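Local coordinates for acyl carrier protein (Thermotoga maritima MSB8, PDB 6LVU) that probably carries the growing fatty acid chain, tethered through a phosphopantetheine arm, from enzyme to enzyme during fatty acid biosynthesis, at residues V56-A61 and V73-K78; K10-I15 and S24-E29. One frame throughout, in Å; residues are numbered along the deposited sequence.

Overall arrangement
Near the N terminus, helix 4-19 presents one flank to the chain that follows it, and contact 2 closes the first loop: Val26, within residues 24-29 of the long loop leading to helix 42-54, packs across the flank of residues 10-15. The chain then passes through helix 42-54 and enters a second loop, whose residues 56-61 meet residues 73-78 of helix 69-79 in contact 1. The two contacts follow one another in series, neither nested nor crossed, with centres about 16 Å apart on opposite sides of the chain's centre. Contact 2 is buried and contact 1 superficial, yet helix 4-19 and helix 69-79 join them inside the bundle, where Ile76 CD1 packs 3.6 Å from Val11 CG2.

Contact 1 of 2, residues V56-A61 and V73-K78; sequences VKVDDA and VSYIEK
Tyr75 and Asp59 form the polar part of this contact: the backbone N of Asp59 donates a nearly straight hydrogen bond to Tyr75 OH (3.2 Å, N-H...O angle 164°). The same phenol oxygen is hydrogen-bonded to Asp62 of the same loop, so the tyrosine joins a main-chain amide to a carboxylate. A tyrosine suits the place because its rigid ring carries a hydroxyl far enough from the helix to meet the loop backbone. With CG anti to the backbone N (chi1 -164°), the ring reaches out from helix 69-79 and its hydroxyl meets the main chain of residues 56-61.

In the carrier-protein helical bundle, this loop follows helix 42-54 and leads on to helix 69-79, and the contact fastens it to the final helix at the protein surface. A phenylalanine in place of Tyr75 would probably leave the Asp59 amide and the Asp62 carboxylate without their shared hydroxyl.

Apolar contact comes from Val58, which meets the ring obliquely: its CG1 lies 3.3 Å from Tyr75 CE2, and its CB is 3.5 Å from the same carbon. The compact, branched valine also touches Val47 on helix 42-54. At the ring edge, near its plane, Lys57 O approaches Tyr75 CE2 at 4.1 Å, while the Lys57 ammonium turns elsewhere to a salt bridge with Glu51.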
# COMPACT_ATOMS: atom_id res chain seq x y z
N VAL A 56 -10.71 -0.54 7.27
CA VAL A 56 -11.03 0.76 6.72
C VAL A 56 -11.46 0.52 5.29
O VAL A 56 -11.33 -0.59 4.78
CB VAL A 56 -9.84 1.74 6.75
CG1 VAL A 56 -9.43 2.07 8.19
CG2 VAL A 56 -8.66 1.16 5.98
N LYS A 57 -11.92 1.56 4.62
CA LYS A 57 -12.11 1.42 3.19
C LYS A 57 -11.80 2.74 2.50
O LYS A 57 -11.76 3.81 3.11
CB LYS A 57 -13.53 0.93 2.83
CG LYS A 57 -13.64 -0.61 2.72
CD LYS A 57 -14.74 -1.09 1.75
CE LYS A 57 -14.60 -0.49 0.34
NZ LYS A 57 -13.83 -1.35 -0.63
N VAL A 58 -11.58 2.63 1.20
CA VAL A 58 -11.02 3.71 0.43
C VAL A 58 -12.02 4.02 -0.67
O VAL A 58 -12.86 3.20 -1.04
CB VAL A 58 -9.65 3.36 -0.18
CG1 VAL A 58 -8.73 2.75 0.87
CG2 VAL A 58 -9.84 2.48 -1.39
N ASP A 59 -11.95 5.25 -1.17
CA ASP A 59 -12.74 5.63 -2.32
C ASP A 59 -12.03 5.18 -3.59
O ASP A 59 -10.79 5.12 -3.64
CB ASP A 59 -12.94 7.15 -2.31
CG ASP A 59 -14.04 7.61 -3.24
OD1 ASP A 59 -14.68 6.76 -3.91
OD2 ASP A 59 -14.28 8.84 -3.29
N ASP A 60 -12.81 4.85 -4.62
CA ASP A 60 -12.20 4.59 -5.92
C ASP A 60 -11.64 5.88 -6.52
O ASP A 60 -10.68 5.84 -7.30
CB ASP A 60 -13.20 3.97 -6.89
CG ASP A 60 -14.00 2.86 -6.27
OD1 ASP A 60 -13.47 1.74 -6.13
OD2 ASP A 60 -15.17 3.12 -5.93
N ALA A 61 -12.22 7.02 -6.16
CA ALA A 61 -11.70 8.31 -6.61
C ALA A 61 -10.32 8.57 -6.04
O ALA A 61 -9.47 9.17 -6.71
CB ALA A 61 -12.66 9.43 -6.23
N VAL A 73 0.09 4.17 3.37
CA VAL A 73 0.14 4.28 4.83
C VAL A 73 -0.62 5.50 5.29
O VAL A 73 -1.50 5.41 6.18
CB VAL A 73 1.61 4.31 5.31
CG1 VAL A 73 1.64 4.38 6.81
CG2 VAL A 73 2.36 3.12 4.80
N SER A 74 -0.37 6.66 4.67
CA SER A 74 -1.03 7.89 5.11
C SER A 74 -2.54 7.81 4.91
O SER A 74 -3.31 8.27 5.75
CB SER A 74 -0.47 9.11 4.40
OG SER A 74 0.78 9.47 4.97
N TYR A 75 -2.98 7.23 3.80
CA TYR A 75 -4.41 7.08 3.62
C TYR A 75 -5.00 6.18 4.70
O TYR A 75 -6.04 6.50 5.28
CB TYR A 75 -4.71 6.55 2.22
CG TYR A 75 -6.14 6.71 1.81
CD1 TYR A 75 -6.55 7.79 1.03
CD2 TYR A 75 -7.11 5.80 2.22
CE1 TYR A 75 -7.88 7.94 0.66
CE2 TYR A 75 -8.45 5.94 1.85
CZ TYR A 75 -8.82 7.01 1.07
OH TYR A 75 -10.15 7.15 0.72
N ILE A 76 -4.32 5.07 5.03
CA ILE A 76 -4.79 4.21 6.11
C ILE A 76 -4.77 4.95 7.44
O ILE A 76 -5.74 4.88 8.22
CB ILE A 76 -3.96 2.92 6.18
CG1 ILE A 76 -4.13 2.10 4.90
CG2 ILE A 76 -4.43 2.07 7.32
CD1 ILE A 76 -3.17 0.97 4.78
N GLU A 77 -3.69 5.69 7.71
CA GLU A 77 -3.54 6.34 9.00
C GLU A 77 -4.63 7.38 9.23
O GLU A 77 -5.09 7.54 10.36
CB GLU A 77 -2.16 6.99 9.11
CG GLU A 77 -1.90 7.57 10.48
CD GLU A 77 -0.53 8.21 10.60
OE1 GLU A 77 -0.06 8.38 11.75
OE2 GLU A 77 0.08 8.54 9.55
N LYS A 78 -5.08 8.06 8.18
CA LYS A 78 -6.13 9.06 8.36
C LYS A 78 -7.49 8.42 8.62
O LYS A 78 -8.29 8.95 9.39
CB LYS A 78 -6.20 9.99 7.15
CG LYS A 78 -7.36 10.98 7.21
CD LYS A 78 -7.10 12.24 6.39
CE LYS A 78 -6.75 11.92 4.95
NZ LYS A 78 -7.96 11.71 4.11

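Contact 2 of 2, residues K10-I15 and S24-E29; sequences KVKSII and SQVTEE
Val26 turns CG1 anti to its own backbone N (chi1 -179°) and CG2 anti to its carbonyl carbon, and this places one methyl against Lys12 and the other against Ile15. On the helix, Ile15 has chi1 near -74°, which sets its CG2 branch opposite the backbone N and leaves that methyl to meet the valine. The setting is the helical bundle of an acyl carrier protein, where the long loop after helix 4-19 passes across the flank of that helix on its way to helix 42-54. Lys12 and Ile15 lie three positions apart, hence on neighbouring turns of one helical flank, and Val26 packs against both.

No hydrogen bond crosses between residues 10-15 and 24-29; mostly apolar surface does the joining. Ile15 CG2 and Val26 CG2 are 4.0 Å apart, an ordinary van der Waals spacing. Both residues are buried and also touch Val69 on helix 69-79, while Ile15 reaches Phe50 on helix 42-54 as well. Branched aliphatic side chains suit this position, since each can offer separate methyls to different neighbours.

Lys12 is amphipathic here. Its CB and CG lean on the valine, with CG 3.9 Å from Val26 CB, and its chain then bends about the CG-CD bond as its end leads away from the loop. The long aliphatic part thus packs beside buried valine in a partly exposed residue, which also touches Glu23. At the bend itself, CD comes to 3.8 Å from the carbonyl oxygen Val26 O.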
# COMPACT_ATOMS: atom_id res chain seq x y z
N LYS A 10 2.86 -3.54 8.45
CA LYS A 10 1.89 -4.46 7.86
C LYS A 10 1.69 -4.19 6.37
O LYS A 10 1.47 -5.12 5.58
CB LYS A 10 0.55 -4.36 8.60
CG LYS A 10 0.60 -4.87 10.07
CD LYS A 10 -0.79 -4.68 10.71
CE LYS A 10 -1.02 -5.56 11.92
NZ LYS A 10 -0.77 -4.83 13.18
N VAL A 11 1.70 -2.92 5.97
CA VAL A 11 1.61 -2.61 4.55
C VAL A 11 2.79 -3.21 3.82
O VAL A 11 2.66 -3.73 2.70
CB VAL A 11 1.53 -1.08 4.34
CG1 VAL A 11 1.95 -0.74 2.92
CG2 VAL A 11 0.11 -0.56 4.64
N LYS A 12 3.95 -3.19 4.45
CA LYS A 12 5.17 -3.63 3.79
C LYS A 12 5.17 -5.14 3.62
O LYS A 12 5.55 -5.65 2.56
CB LYS A 12 6.38 -3.15 4.59
CG LYS A 12 7.68 -3.85 4.28
CD LYS A 12 8.82 -3.21 5.05
CE LYS A 12 8.66 -3.45 6.54
NZ LYS A 12 9.69 -2.75 7.35
N SER A 13 4.68 -5.87 4.62
CA SER A 13 4.60 -7.32 4.52
C SER A 13 3.63 -7.74 3.43
O SER A 13 3.93 -8.61 2.60
CB SER A 13 4.19 -7.90 5.87
OG SER A 13 5.24 -7.74 6.82
N ILE A 14 2.44 -7.13 3.41
CA ILE A 14 1.45 -7.48 2.40
C ILE A 14 2.01 -7.21 1.01
O ILE A 14 1.85 -8.04 0.10
CB ILE A 14 0.14 -6.72 2.65
CG1 ILE A 14 -0.50 -7.19 3.96
CG2 ILE A 14 -0.80 -6.86 1.50
CD1 ILE A 14 -1.63 -6.29 4.46
N ILE A 15 2.66 -6.06 0.82
CA ILE A 15 3.18 -5.74 -0.51
C ILE A 15 4.23 -6.75 -0.91
O ILE A 15 4.23 -7.27 -2.03
CB ILE A 15 3.74 -4.30 -0.55
CG1 ILE A 15 2.61 -3.28 -0.56
CG2 ILE A 15 4.65 -4.11 -1.75
CD1 ILE A 15 3.11 -1.84 -0.58
N SER A 24 13.29 -5.27 1.81
CA SER A 24 14.29 -4.22 1.79
C SER A 24 14.01 -3.17 0.72
O SER A 24 14.52 -2.05 0.82
CB SER A 24 15.67 -4.85 1.59
OG SER A 24 15.64 -5.74 0.50
N GLN A 25 13.22 -3.50 -0.31
CA GLN A 25 12.86 -2.56 -1.37
C GLN A 25 11.62 -1.72 -1.04
O GLN A 25 11.32 -0.76 -1.77
CB GLN A 25 12.60 -3.30 -2.70
CG GLN A 25 13.61 -4.41 -3.02
CD GLN A 25 13.19 -5.27 -4.21
OE1 GLN A 25 13.09 -6.50 -4.11
NE2 GLN A 25 12.94 -4.62 -5.36
N VAL A 26 10.86 -2.06 0.00
CA VAL A 26 9.59 -1.40 0.28
C VAL A 26 9.86 -0.30 1.31
O VAL A 26 9.94 -0.56 2.51
CB VAL A 26 8.53 -2.39 0.75
CG1 VAL A 26 7.20 -1.67 1.00
CG2 VAL A 26 8.37 -3.49 -0.29
N THR A 27 9.99 0.93 0.83
CA THR A 27 10.20 2.09 1.68
C THR A 27 9.03 3.05 1.50
O THR A 27 8.22 2.91 0.58
CB THR A 27 11.51 2.79 1.33
OG1 THR A 27 11.42 3.29 -0.01
CG2 THR A 27 12.69 1.81 1.42
N GLU A 28 8.96 4.04 2.39
CA GLU A 28 7.92 5.06 2.28
C GLU A 28 7.93 5.75 0.91
O GLU A 28 6.87 6.12 0.40
CB GLU A 28 8.08 6.12 3.37
CG GLU A 28 7.78 5.67 4.79
CD GLU A 28 6.41 6.10 5.27
OE1 GLU A 28 5.86 7.07 4.69
OE2 GLU A 28 5.90 5.51 6.27
N GLU A 29 9.10 5.91 0.30
CA GLU A 29 9.26 6.67 -0.94
C GLU A 29 9.09 5.84 -2.20
O GLU A 29 9.12 6.40 -3.29
CB GLU A 29 10.64 7.34 -1.01
CG GLU A 29 10.86 8.53 -0.08
CD GLU A 29 10.87 8.15 1.38
OE1 GLU A 29 11.52 7.13 1.74
OE2 GLU A 29 10.22 8.88 2.16